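Local coordinates for protein Rbam17540 (PDB 2YOY) that binds copper and, as a lytic polysaccharide monooxygenase, probably uses it to cleave cellulose oxidatively, at residues Lys5-Arg10 against Gln81-Gly86; Asn88-His93 against Asn171-Asn176; Gly127-Asp132 against His142-Pro147. All blocks are in the same frame, centred on the assembly; numbering follows the deposited sequence.

Interaction 1 (Lys5-Arg10 against Gln81-Gly86); sequences KEPVSR and QNIRGG
With CG tucked between its own backbone N and carbonyl carbon (chi1 58°) and the chain bent again at chi2 (-144°), Gln81 lays its terminal amide against the backbone of Val8. The amide grips that one residue twice. Its carbonyl accepts from the backbone, Val8 N to Gln81 OE1 at 2.9 Å, in a bent bond (143° at the hydrogen); its NH2 group gives the straighter bond, Gln81 NE2 to Val8 O at 2.8 Å, with the acceptor close to the amide plane. The same OE1 also lies 3.4 Å from CB of Pro7, a residue entered through a cis peptide bond where strand 2-6 gives way to the turn before helix 10-21. Farther along strand 81-83, Ile83 brings its CD1 to 3.9 Å from CG of Pro7, a small apolar contact beside the polar pair. Gln81 NE2 has a second acceptor, the carbonyl O of Asp174 on strand 167-177. A leucine here would probably leave Val8 N and O without these mates and set the turn freer to shift. One side-chain amide, donor and acceptor both engaged, thus satisfies both backbone polar groups of Val8 and ties the turn to strand 81-83.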
ATOM      1  N   LYS A   5      -7.709  -4.892   0.887  1.00 12.36           N
ATOM      2  CA  LYS A   5      -8.554  -5.255   1.993  1.00  7.51           C
ATOM      3  C   LYS A   5      -8.071  -6.492   2.747  1.00 10.06           C
ATOM      4  O   LYS A   5      -8.255  -6.562   3.959  1.00 10.37           O
ATOM      5  CB  LYS A   5      -9.951  -5.512   1.408  1.00  9.22           C
ATOM      6  CG  LYS A   5     -11.011  -6.099   2.300  1.00 35.06           C
ATOM      7  CD  LYS A   5     -12.263  -6.298   1.455  1.00 28.74           C
ATOM      8  CE  LYS A   5     -12.052  -7.344   0.365  1.00 34.91           C
ATOM      9  NZ  LYS A   5     -13.210  -7.410  -0.565  1.00129.40           N
ATOM     10  N   GLU A   6      -7.494  -7.471   2.028  1.00 11.78           N
ATOM     11  CA  GLU A   6      -6.809  -8.626   2.638  1.00 12.33           C
ATOM     12  C   GLU A   6      -5.491  -8.922   1.911  1.00 11.64           C
ATOM     13  O   GLU A   6      -5.525  -9.142   0.712  1.00 15.89           O
ATOM     14  CB  GLU A   6      -7.690  -9.880   2.581  1.00 12.02           C
ATOM     15  CG  GLU A   6      -7.085 -11.063   3.312  1.00 20.51           C
ATOM     16  CD  GLU A   6      -7.804 -12.368   3.019  1.00 36.08           C
ATOM     17  OE1 GLU A   6      -9.003 -12.322   2.687  1.00 50.93           O
ATOM     18  OE2 GLU A   6      -7.159 -13.433   3.119  1.00 85.12           O
ATOM     19  N   PRO A   7      -4.327  -8.854   2.609  1.00 12.83           N
ATOM     20  CA  PRO A   7      -4.157  -8.355   3.995  1.00 14.29           C
ATOM     21  C   PRO A   7      -4.646  -6.897   4.127  1.00  7.05           C
ATOM     22  O   PRO A   7      -4.923  -6.242   3.114  1.00 12.72           O
ATOM     23  CB  PRO A   7      -2.634  -8.434   4.241  1.00 11.95           C
ATOM     24  CG  PRO A   7      -2.034  -9.172   3.114  1.00 12.72           C
ATOM     25  CD  PRO A   7      -3.024  -9.078   1.952  1.00 12.67           C
ATOM     26  N   VAL A   8      -4.802  -6.419   5.361  1.00  8.03           N
ATOM     27  CA  VAL A   8      -5.238  -5.057   5.607  1.00  5.76           C
ATOM     28  C   VAL A   8      -4.099  -4.068   5.395  1.00  5.73           C
ATOM     29  O   VAL A   8      -3.136  -4.022   6.150  1.00  9.64           O
ATOM     30  CB  VAL A   8      -5.774  -4.939   7.061  1.00 10.51           C
ATOM     31  CG1 VAL A   8      -6.291  -3.549   7.315  1.00 10.60           C
ATOM     32  CG2 VAL A   8      -6.839  -6.015   7.302  1.00 12.31           C
ATOM     33  N   SER A   9      -4.258  -3.302   4.320  1.00  8.88           N
ATOM     34  CA  SER A   9      -3.426  -2.119   4.060  1.00  6.83           C
ATOM     35  C   SER A   9      -3.433  -1.134   5.203  1.00 13.32           C
ATOM     36  O   SER A   9      -4.356  -1.032   5.962  1.00  8.01           O
ATOM     37  CB  SER A   9      -3.865  -1.402   2.765  1.00  7.71           C
ATOM     38  OG  SER A   9      -5.131  -0.754   2.828  1.00 11.04           O
ATOM     39  N   ARG A  10      -2.377  -0.369   5.317  1.00  6.76           N
ATOM     40  CA  ARG A  10      -2.336   0.624   6.334  1.00  6.24           C
ATOM     41  C   ARG A  10      -3.468   1.615   6.229  1.00  8.50           C
ATOM     42  O   ARG A  10      -4.004   2.026   7.271  1.00  7.22           O
ATOM     43  CB  ARG A  10      -0.919   1.322   6.317  1.00  5.02           C
ATOM     44  CG  ARG A  10      -0.706   2.332   7.414  1.00  6.93           C
ATOM     45  CD  ARG A  10       0.587   3.133   7.154  1.00  5.46           C
ATOM     46  NE  ARG A  10       1.783   2.302   7.204  1.00  8.49           N
ATOM     47  CZ  ARG A  10       3.019   2.695   6.857  1.00  9.86           C
ATOM     48  NH1 ARG A  10       3.267   3.949   6.454  1.00  9.11           N
ATOM     49  NH2 ARG A  10       4.029   1.822   6.960  1.00 12.19           N
ATOM     50  N   GLN A  81       0.342  -7.022  10.992  1.00 15.08           N
ATOM     51  CA  GLN A  81      -0.423  -8.265  10.998  1.00 17.90           C
ATOM     52  C   GLN A  81       0.523  -9.381  10.589  1.00 13.38           C
ATOM     53  O   GLN A  81       1.416  -9.204   9.774  1.00 10.07           O
ATOM     54  CB  GLN A  81      -1.565  -8.201  10.033  1.00 14.33           C
ATOM     55  CG  GLN A  81      -1.115  -7.928   8.618  1.00 20.23           C
ATOM     56  CD  GLN A  81      -2.099  -7.056   7.902  1.00 21.59           C
ATOM     57  OE1 GLN A  81      -3.198  -7.513   7.502  1.00 16.51           O
ATOM     58  NE2 GLN A  81      -1.740  -5.812   7.738  1.00 16.19           N
ATOM     59  N   ASN A  82       0.286 -10.538  11.133  1.00 12.87           N
ATOM     60  CA  ASN A  82       1.101 -11.697  10.799  1.00  9.57           C
ATOM     61  C   ASN A  82       0.865 -12.193   9.398  1.00 10.30           C
ATOM     62  O   ASN A  82      -0.266 -12.303   8.910  1.00 14.34           O
ATOM     63  CB  ASN A  82       0.821 -12.840  11.758  1.00 15.89           C
ATOM     64  CG  ASN A  82       1.288 -12.546  13.166  1.00 20.29           C
ATOM     65  OD1 ASN A  82       2.214 -11.760  13.397  1.00 19.65           O
ATOM     66  ND2 ASN A  82       0.649 -13.190  14.132  1.00 40.94           N
ATOM     67  N   ILE A  83       1.946 -12.513   8.726  1.00 12.85           N
ATOM     68  CA  ILE A  83       1.833 -13.124   7.435  1.00 15.32           C
ATOM     69  C   ILE A  83       2.972 -14.135   7.348  1.00 23.36           C
ATOM     70  O   ILE A  83       4.038 -13.903   7.900  1.00 15.48           O
ATOM     71  CB  ILE A  83       1.906 -12.049   6.347  1.00 14.56           C
ATOM     72  CG1 ILE A  83       1.221 -12.527   5.074  1.00 32.55           C
ATOM     73  CG2 ILE A  83       3.325 -11.677   6.096  1.00 22.87           C
ATOM     74  CD1 ILE A  83       0.970 -11.426   4.066  1.00 81.19           C
ATOM     75  N   ARG A  84       2.711 -15.254   6.676  1.00 14.62           N
ATOM     76  CA  ARG A  84       3.680 -16.320   6.512  1.00 11.31           C
ATOM     77  C   ARG A  84       4.383 -16.098   5.178  1.00 16.29           C
ATOM     78  O   ARG A  84       3.751 -15.643   4.223  1.00 20.83           O
ATOM     79  CB  ARG A  84       2.937 -17.684   6.511  1.00 17.27           C
ATOM     80  N   GLY A  85       5.683 -16.374   5.110  1.00 12.36           N
ATOM     81  CA  GLY A  85       6.428 -16.295   3.845  1.00 14.19           C
ATOM     82  C   GLY A  85       5.820 -17.247   2.840  1.00 17.34           C
ATOM     83  O   GLY A  85       5.123 -18.143   3.204  1.00 15.90           O
ATOM     84  N   GLY A  86       6.083 -17.042   1.554  1.00 15.64           N
ATOM     85  CA  GLY A  86       5.530 -17.914   0.541  1.00  9.54           C
ATOM     86  C   GLY A  86       4.384 -17.290  -0.185  1.00 12.71           C
ATOM     87  O   GLY A  86       4.179 -16.077  -0.114  1.00 12.25           O
TER

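Interaction 2 (Asn88-His93 against Asn171-Asn176); sequences NTFTWH and NVIDVN
Two beta sheets face each other in the immunoglobulin-like beta-sandwich core of this lytic polysaccharide monooxygenase, and here strand 86-94 of one packs across strand 167-177 of the other. The backbones stay well apart, with 10.3 Å between the CA atoms of Phe90 and Ile173, so side chains alone bridge the gap. Phe90 and Ile173 supply the apolar half. Both point toward the opposite strand, and the CD1 methyl of Ile173 meets the phenyl ring at its edge, near the ring plane, 3.9 Å from CE2. Ile173 carries CG1 anti to its carbonyl carbon (chi1 -53°), with CD1 extended beyond it toward that edge. Tyr105 meets the Phe90 ring at about 45°, and Ile156 of strand 154-162 also packs on it, so the ring is held from more than one strand.

Nearer the copper, Trp92 and Asn171 make the second touch. The indole side chain lies about 10 Å from the metal, and its NE1 is hydrogen-bonded to the hydroxyl of Tyr105, which fixes the polar end of the ring. Asn171 turns its amide to within 21° of the indole plane, but its OD1 is engaged by the backbone N of Ile4 on strand 2-6. What passes between the two side chains is therefore a loose van der Waals contact, Trp92 CZ3 to Asn171 OD1 at 4.1 Å.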
ATOM      1  N   ASN A  88       0.894 -15.860  -1.043  1.00 11.68           N
ATOM      2  CA  ASN A  88      -0.138 -15.177  -0.270  1.00 11.22           C
ATOM      3  C   ASN A  88      -1.040 -14.563  -1.246  1.00 16.48           C
ATOM      4  O   ASN A  88      -0.603 -14.324  -2.390  1.00 12.03           O
ATOM      5  CB  ASN A  88       0.518 -14.074   0.575  1.00 11.08           C
ATOM      6  CG  ASN A  88       0.945 -14.587   1.935  1.00 18.28           C
ATOM      7  OD1 ASN A  88       0.112 -14.722   2.888  1.00 15.41           O
ATOM      8  ND2 ASN A  88       2.230 -14.946   2.029  1.00 11.61           N
ATOM      9  N   THR A  89      -2.286 -14.281  -0.841  1.00 11.88           N
ATOM     10  CA  THR A  89      -3.178 -13.551  -1.732  1.00 10.40           C
ATOM     11  C   THR A  89      -3.388 -12.111  -1.275  1.00  9.53           C
ATOM     12  O   THR A  89      -3.398 -11.825  -0.086  1.00  9.63           O
ATOM     13  CB  THR A  89      -4.536 -14.224  -1.810  1.00 13.99           C
ATOM     14  OG1 THR A  89      -5.045 -14.328  -0.477  1.00 18.79           O
ATOM     15  CG2 THR A  89      -4.391 -15.609  -2.422  1.00 22.43           C
ATOM     16  N   PHE A  90      -3.586 -11.233  -2.253  1.00  9.27           N
ATOM     17  CA  PHE A  90      -3.770  -9.790  -2.019  1.00 10.46           C
ATOM     18  C   PHE A  90      -5.041  -9.422  -2.756  1.00  9.30           C
ATOM     19  O   PHE A  90      -5.093  -9.488  -3.981  1.00 12.61           O
ATOM     20  CB  PHE A  90      -2.553  -8.987  -2.530  1.00 11.48           C
ATOM     21  CG  PHE A  90      -1.328  -9.305  -1.787  1.00  6.29           C
ATOM     22  CD1 PHE A  90      -0.595 -10.460  -2.057  1.00 12.54           C
ATOM     23  CD2 PHE A  90      -0.896  -8.475  -0.723  1.00  8.22           C
ATOM     24  CE1 PHE A  90       0.522 -10.781  -1.300  1.00 14.64           C
ATOM     25  CE2 PHE A  90       0.232  -8.815   0.035  1.00 10.44           C
ATOM     26  CZ  PHE A  90       0.946  -9.959  -0.256  1.00 14.91           C
ATOM     27  N   THR A  91      -6.081  -9.085  -1.988  1.00 10.77           N
ATOM     28  CA  THR A  91      -7.387  -8.735  -2.536  1.00  9.61           C
ATOM     29  C   THR A  91      -7.705  -7.265  -2.372  1.00 11.97           C
ATOM     30  O   THR A  91      -7.675  -6.737  -1.253  1.00 10.16           O
ATOM     31  CB  THR A  91      -8.489  -9.538  -1.835  1.00 11.50           C
ATOM     32  OG1 THR A  91      -8.258 -10.929  -2.094  1.00 14.17           O
ATOM     33  CG2 THR A  91      -9.828  -9.159  -2.381  1.00 15.15           C
ATOM     34  N   TRP A  92      -7.998  -6.622  -3.497  1.00 12.53           N
ATOM     35  CA  TRP A  92      -8.394  -5.209  -3.537  1.00 11.22           C
ATOM     36  C   TRP A  92      -9.897  -5.075  -3.421  1.00 13.20           C
ATOM     37  O   TRP A  92     -10.648  -5.919  -3.943  1.00 11.86           O
ATOM     38  CB  TRP A  92      -7.911  -4.567  -4.843  1.00 10.04           C
ATOM     39  CG  TRP A  92      -6.395  -4.388  -4.931  1.00  5.17           C
ATOM     40  CD1 TRP A  92      -5.477  -5.356  -5.169  1.00  9.05           C
ATOM     41  CD2 TRP A  92      -5.660  -3.159  -4.822  1.00  6.57           C
ATOM     42  NE1 TRP A  92      -4.203  -4.802  -5.215  1.00  9.94           N
ATOM     43  CE2 TRP A  92      -4.291  -3.460  -5.015  1.00  9.41           C
ATOM     44  CE3 TRP A  92      -6.021  -1.847  -4.562  1.00  9.46           C
ATOM     45  CZ2 TRP A  92      -3.274  -2.484  -4.937  1.00 11.00           C
ATOM     46  CZ3 TRP A  92      -4.994  -0.869  -4.504  1.00 11.77           C
ATOM     47  CH2 TRP A  92      -3.660  -1.194  -4.713  1.00 11.44           C
ATOM     48  N   HIS A  93     -10.341  -4.040  -2.711  1.00 10.93           N
ATOM     49  CA  HIS A  93     -11.724  -3.573  -2.734  1.00 10.26           C
ATOM     50  C   HIS A  93     -11.728  -2.246  -3.511  1.00 16.12           C
ATOM     51  O   HIS A  93     -10.906  -1.352  -3.230  1.00 13.27           O
ATOM     52  CB  HIS A  93     -12.222  -3.320  -1.330  1.00 13.96           C
ATOM     53  CG  HIS A  93     -13.583  -2.693  -1.270  1.00 14.49           C
ATOM     54  ND1 HIS A  93     -14.741  -3.393  -1.522  1.00 34.01           N
ATOM     55  CD2 HIS A  93     -13.960  -1.422  -1.029  1.00 16.72           C
ATOM     56  CE1 HIS A  93     -15.774  -2.580  -1.424  1.00 37.69           C
ATOM     57  NE2 HIS A  93     -15.327  -1.379  -1.114  1.00 38.91           N
ATOM     58  N   ASN A 171      -0.545   1.301  -1.870  1.00 10.17           N
ATOM     59  CA  ASN A 171      -0.971   0.835  -0.564  1.00  8.84           C
ATOM     60  C   ASN A 171       0.136   0.030   0.118  1.00  9.77           C
ATOM     61  O   ASN A 171       0.477  -1.096  -0.291  1.00 10.72           O
ATOM     62  CB  ASN A 171      -2.198  -0.073  -0.648  1.00  7.21           C
ATOM     63  CG  ASN A 171      -3.563   0.640  -0.713  1.00 15.33           C
ATOM     64  OD1 ASN A 171      -4.586  -0.039  -0.557  1.00 11.25           O
ATOM     65  ND2 ASN A 171      -3.602   1.937  -1.009  1.00 15.42           N
ATOM     66  N   VAL A 172       0.667   0.603   1.189  1.00  9.90           N
ATOM     67  CA  VAL A 172       1.584  -0.082   2.024  1.00  5.33           C
ATOM     68  C   VAL A 172       0.844  -0.921   3.026  1.00  9.94           C
ATOM     69  O   VAL A 172      -0.255  -0.583   3.474  1.00 10.93           O
ATOM     70  CB  VAL A 172       2.635   0.860   2.734  1.00  6.64           C
ATOM     71  CG1 VAL A 172       3.482   1.514   1.697  1.00  8.65           C
ATOM     72  CG2 VAL A 172       1.958   1.887   3.623  1.00  8.53           C
ATOM     73  N   ILE A 173       1.458  -2.059   3.331  1.00  7.35           N
ATOM     74  CA  ILE A 173       0.943  -3.060   4.263  1.00 13.94           C
ATOM     75  C   ILE A 173       2.042  -3.380   5.300  1.00 11.08           C
ATOM     76  O   ILE A 173       3.139  -3.836   4.970  1.00  5.79           O
ATOM     77  CB  ILE A 173       0.542  -4.374   3.546  1.00  9.95           C
ATOM     78  CG1 ILE A 173      -0.404  -4.126   2.385  1.00 13.06           C
ATOM     79  CG2 ILE A 173      -0.101  -5.335   4.521  1.00 11.76           C
ATOM     80  CD1 ILE A 173      -0.390  -5.263   1.412  1.00 10.09           C
ATOM     81  N   ASP A 174       1.720  -3.186   6.579  1.00  9.06           N
ATOM     82  CA  ASP A 174       2.672  -3.502   7.661  1.00  6.50           C
ATOM     83  C   ASP A 174       2.501  -4.961   8.107  1.00  9.45           C
ATOM     84  O   ASP A 174       1.399  -5.383   8.457  1.00 10.20           O
ATOM     85  CB  ASP A 174       2.450  -2.557   8.830  1.00  3.42           C
ATOM     86  CG  ASP A 174       2.621  -1.105   8.433  1.00 12.86           C
ATOM     87  OD1 ASP A 174       3.806  -0.682   8.305  1.00  8.12           O
ATOM     88  OD2 ASP A 174       1.595  -0.385   8.223  1.00  7.24           O
ATOM     89  N   VAL A 175       3.570  -5.728   8.039  1.00 10.13           N
ATOM     90  CA  VAL A 175       3.481  -7.152   8.319  1.00 14.86           C
ATOM     91  C   VAL A 175       4.570  -7.595   9.284  1.00  9.57           C
ATOM     92  O   VAL A 175       5.674  -7.031   9.374  1.00 12.64           O
ATOM     93  CB  VAL A 175       3.522  -8.032   7.018  1.00 12.38           C
ATOM     94  CG1 VAL A 175       2.359  -7.653   6.080  1.00 14.04           C
ATOM     95  CG2 VAL A 175       4.881  -7.907   6.320  1.00 13.28           C
ATOM     96  N   ASN A 176       4.208  -8.620  10.034  1.00 10.46           N
ATOM     97  CA  ASN A 176       5.184  -9.362  10.803  1.00 10.56           C
ATOM     98  C   ASN A 176       5.346 -10.677  10.091  1.00 11.91           C
ATOM     99  O   ASN A 176       4.422 -11.502  10.049  1.00 10.38           O
ATOM    100  CB  ASN A 176       4.681  -9.561  12.214  1.00 13.55           C
ATOM    101  CG  ASN A 176       5.620 -10.417  13.034  1.00 18.42           C
ATOM    102  OD1 ASN A 176       6.803 -10.120  13.116  1.00 19.98           O
ATOM    103  ND2 ASN A 176       5.112 -11.471  13.619  1.00 22.00           N
TER

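Interaction 3 (Gly127-Asp132 against His142-Pro147); sequences GTVNHD and HKIFVP
Van der Waals packing carries the whole contact between Val129 and His142, and the valine meets the imidazole from above one face. CB stands over that face, while the two methyls come down at the CG–CD2 side: CG2 reaches CG of His142 at 3.9 Å and CG1 lies 4.1 Å from CD2. With CG1 anti to the backbone N (chi1 -179°), both branches can reach the ring together. A purely aliphatic touch follows, Val129 CG2 to Ile144 CD1 at 4.1 Å. That methyl of Ile144 also lies 4.2 Å from CA of Gly127; a side chain built at Gly127 would run into it, so the glycine suits the close approach.

The polar atoms of His142 are occupied elsewhere: ND1 is hydrogen-bonded to the hydroxyl of Tyr105, which anchors the ring's rotation, and NE2 makes a weak bond to the carbonyl O of Asn139.

Strands 123-130 and 141-146 run nearly antiparallel, the axes of these short segments 7.6 Å apart at closest approach, yet they belong to different sheets. Strand 123-130 pairs with strand 100-108, whereas strand 141-146 pairs with strand 86-94, and the chain joins them by a short connection from one layer of the sandwich to the other.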
ATOM      1  N   GLY A 127       6.521  -9.251  -7.384  1.00  9.78           N
ATOM      2  CA  GLY A 127       5.665  -9.793  -8.414  1.00 11.59           C
ATOM      3  C   GLY A 127       4.937  -8.724  -9.242  1.00 12.97           C
ATOM      4  O   GLY A 127       4.682  -7.650  -8.769  1.00  6.81           O
ATOM      5  N   THR A 128       4.625  -9.045 -10.472  1.00  9.66           N
ATOM      6  CA  THR A 128       3.946  -8.092 -11.339  1.00 11.34           C
ATOM      7  C   THR A 128       2.738  -8.870 -11.903  1.00 15.38           C
ATOM      8  O   THR A 128       2.845 -10.058 -12.289  1.00 15.68           O
ATOM      9  CB  THR A 128       4.868  -7.553 -12.448  1.00 10.81           C
ATOM     10  OG1 THR A 128       6.030  -6.830 -11.911  1.00 13.30           O
ATOM     11  CG2 THR A 128       4.129  -6.627 -13.394  1.00 19.19           C
ATOM     12  N   VAL A 129       1.582  -8.236 -11.895  1.00 12.95           N
ATOM     13  CA  VAL A 129       0.370  -8.833 -12.496  1.00  7.46           C
ATOM     14  C   VAL A 129      -0.038  -7.955 -13.689  1.00 11.45           C
ATOM     15  O   VAL A 129      -0.557  -6.873 -13.478  1.00 10.48           O
ATOM     16  CB  VAL A 129      -0.780  -8.917 -11.508  1.00 11.75           C
ATOM     17  CG1 VAL A 129      -1.991  -9.567 -12.174  1.00 19.08           C
ATOM     18  CG2 VAL A 129      -0.394  -9.715 -10.253  1.00 24.06           C
ATOM     19  N   ASN A 130       0.235  -8.444 -14.913  1.00 20.36           N
ATOM     20  CA  ASN A 130      -0.210  -7.810 -16.159  1.00  5.37           C
ATOM     21  C   ASN A 130      -1.656  -7.882 -16.390  1.00 16.21           C
ATOM     22  O   ASN A 130      -2.283  -8.841 -16.018  1.00 20.89           O
ATOM     23  CB  ASN A 130       0.650  -8.133 -17.345  1.00 20.21           C
ATOM     24  CG  ASN A 130       2.126  -7.828 -17.105  1.00 16.70           C
ATOM     25  OD1 ASN A 130       2.936  -8.753 -17.060  1.00 36.75           O
ATOM     26  ND2 ASN A 130       2.480  -6.572 -16.855  1.00 18.66           N
ATOM     27  N   HIS A 131      -2.236  -6.771 -16.850  1.00 13.79           N
ATOM     28  CA  HIS A 131      -3.657  -6.742 -17.133  1.00 18.32           C
ATOM     29  C   HIS A 131      -3.870  -6.218 -18.554  1.00 23.31           C
ATOM     30  O   HIS A 131      -3.049  -5.475 -19.096  1.00 21.78           O
ATOM     31  CB  HIS A 131      -4.386  -5.898 -16.094  1.00 17.58           C
ATOM     32  CG  HIS A 131      -5.842  -6.211 -15.956  1.00 14.74           C
ATOM     33  ND1 HIS A 131      -6.309  -7.416 -15.471  1.00 18.92           N
ATOM     34  CD2 HIS A 131      -6.937  -5.455 -16.197  1.00 22.31           C
ATOM     35  CE1 HIS A 131      -7.623  -7.380 -15.413  1.00 22.72           C
ATOM     36  NE2 HIS A 131      -8.031  -6.206 -15.863  1.00 18.19           N
ATOM     37  N   ASP A 132      -4.995  -6.596 -19.134  1.00 20.60           N
ATOM     38  CA  ASP A 132      -5.273  -6.309 -20.537  1.00 26.59           C
ATOM     39  C   ASP A 132      -6.000  -4.982 -20.767  1.00 53.20           C
ATOM     40  O   ASP A 132      -6.452  -4.747 -21.872  1.00 24.21           O
ATOM     41  CB  ASP A 132      -6.084  -7.464 -21.157  1.00 36.39           C
ATOM     42  CG  ASP A 132      -7.477  -7.602 -20.566  1.00 67.79           C
ATOM     43  OD1 ASP A 132      -7.889  -6.743 -19.756  1.00 45.72           O
ATOM     44  OD2 ASP A 132      -8.158  -8.589 -20.909  1.00 34.07           O
ATOM     45  N   HIS A 142      -4.719 -11.274  -6.232  1.00  7.38           N
ATOM     46  CA  HIS A 142      -3.479 -11.646  -6.848  1.00  5.25           C
ATOM     47  C   HIS A 142      -2.677 -12.575  -5.951  1.00  8.23           C
ATOM     48  O   HIS A 142      -2.606 -12.361  -4.745  1.00 13.82           O
ATOM     49  CB  HIS A 142      -2.654 -10.374  -7.093  1.00 12.53           C
ATOM     50  CG  HIS A 142      -3.426  -9.334  -7.828  1.00 15.69           C
ATOM     51  ND1 HIS A 142      -3.435  -8.017  -7.452  1.00 13.68           N
ATOM     52  CD2 HIS A 142      -4.309  -9.441  -8.849  1.00 18.20           C
ATOM     53  CE1 HIS A 142      -4.239  -7.339  -8.241  1.00  9.53           C
ATOM     54  NE2 HIS A 142      -4.803  -8.181  -9.085  1.00 17.21           N
ATOM     55  N   LYS A 143      -2.030 -13.562  -6.558  1.00  9.29           N
ATOM     56  CA  LYS A 143      -1.179 -14.529  -5.828  1.00  8.59           C
ATOM     57  C   LYS A 143       0.234 -14.129  -6.051  1.00 15.26           C
ATOM     58  O   LYS A 143       0.707 -14.167  -7.160  1.00 10.52           O
ATOM     59  CB  LYS A 143      -1.388 -15.911  -6.422  1.00 18.35           C
ATOM     60  CG  LYS A 143      -0.674 -17.037  -5.700  1.00 23.56           C
ATOM     61  CD  LYS A 143      -0.995 -18.340  -6.418  1.00 43.32           C
ATOM     62  CE  LYS A 143      -0.190 -19.511  -5.896  1.00 34.32           C
ATOM     63  NZ  LYS A 143      -0.205 -20.584  -6.912  1.00 38.14           N
ATOM     64  N   ILE A 144       0.864 -13.694  -4.968  1.00  7.88           N
ATOM     65  CA  ILE A 144       2.191 -13.144  -4.968  1.00 10.50           C
ATOM     66  C   ILE A 144       3.046 -13.953  -3.978  1.00 13.92           C
ATOM     67  O   ILE A 144       2.628 -14.253  -2.825  1.00 11.37           O
ATOM     68  CB  ILE A 144       2.119 -11.692  -4.554  1.00  8.77           C
ATOM     69  CG1 ILE A 144       1.258 -10.837  -5.509  1.00 11.17           C
ATOM     70  CG2 ILE A 144       3.504 -11.056  -4.449  1.00  9.21           C
ATOM     71  CD1 ILE A 144       1.800 -10.642  -6.914  1.00  6.25           C
ATOM     72  N   PHE A 145       4.270 -14.249  -4.411  1.00  9.46           N
ATOM     73  CA  PHE A 145       5.198 -14.955  -3.559  1.00  6.73           C
ATOM     74  C   PHE A 145       5.957 -13.992  -2.659  1.00 18.30           C
ATOM     75  O   PHE A 145       6.661 -13.141  -3.124  1.00 13.17           O
ATOM     76  CB  PHE A 145       6.141 -15.822  -4.396  1.00  5.06           C
ATOM     77  CG  PHE A 145       6.878 -16.843  -3.563  1.00  5.00           C
ATOM     78  CD1 PHE A 145       6.335 -18.060  -3.287  1.00  9.76           C
ATOM     79  CD2 PHE A 145       8.134 -16.532  -3.050  1.00 12.67           C
ATOM     80  CE1 PHE A 145       7.036 -18.990  -2.504  1.00 13.96           C
ATOM     81  CE2 PHE A 145       8.860 -17.469  -2.279  1.00 15.40           C
ATOM     82  CZ  PHE A 145       8.307 -18.698  -2.042  1.00 16.08           C
ATOM     83  N   VAL A 146       5.765 -14.079  -1.349  1.00 15.98           N
ATOM     84  CA  VAL A 146       6.447 -13.173  -0.451  1.00  6.68           C
ATOM     85  C   VAL A 146       7.780 -13.898  -0.068  1.00 11.49           C
ATOM     86  O   VAL A 146       7.748 -15.052   0.367  1.00 13.28           O
ATOM     87  CB  VAL A 146       5.631 -12.972   0.833  1.00 10.61           C
ATOM     88  CG1 VAL A 146       6.420 -12.234   1.923  1.00 14.79           C
ATOM     89  CG2 VAL A 146       4.237 -12.370   0.572  1.00 13.57           C
ATOM     90  N   PRO A 147       8.946 -13.223  -0.189  1.00 14.04           N
ATOM     91  CA  PRO A 147      10.203 -13.895   0.085  1.00 13.04           C
ATOM     92  C   PRO A 147      10.224 -14.623   1.436  1.00 19.17           C
ATOM     93  O   PRO A 147       9.671 -14.136   2.412  1.00 20.47           O
ATOM     94  CB  PRO A 147      11.259 -12.752   0.032  1.00 10.58           C
ATOM     95  CG  PRO A 147      10.635 -11.666  -0.776  1.00 12.61           C
ATOM     96  CD  PRO A 147       9.115 -11.866  -0.681  1.00 12.03           C
TER

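Interactions 2 and 3 run from sheet to sheet of the sandwich, and interaction 1 joins the turn after strand 2-6 to strand 81-83: strands 2-6, 86-94 and 141-146 form one sheet, while strands 81-83, 123-130 and 167-177 belong to the other. Interactions 1 and 2 are close neighbours, their centres 5 Å apart, joined by a backbone bond between Glu6 O and Thr91 N; interaction 3 lies 12 Å from interaction 2 and 15 Å from interaction 1. Along the chain, interaction 1 closes before interaction 2 opens, and both segments of interaction 3 fall between the two of interaction 2. Together they fasten the fold from that turn, through the buried centre, to strand 123-130.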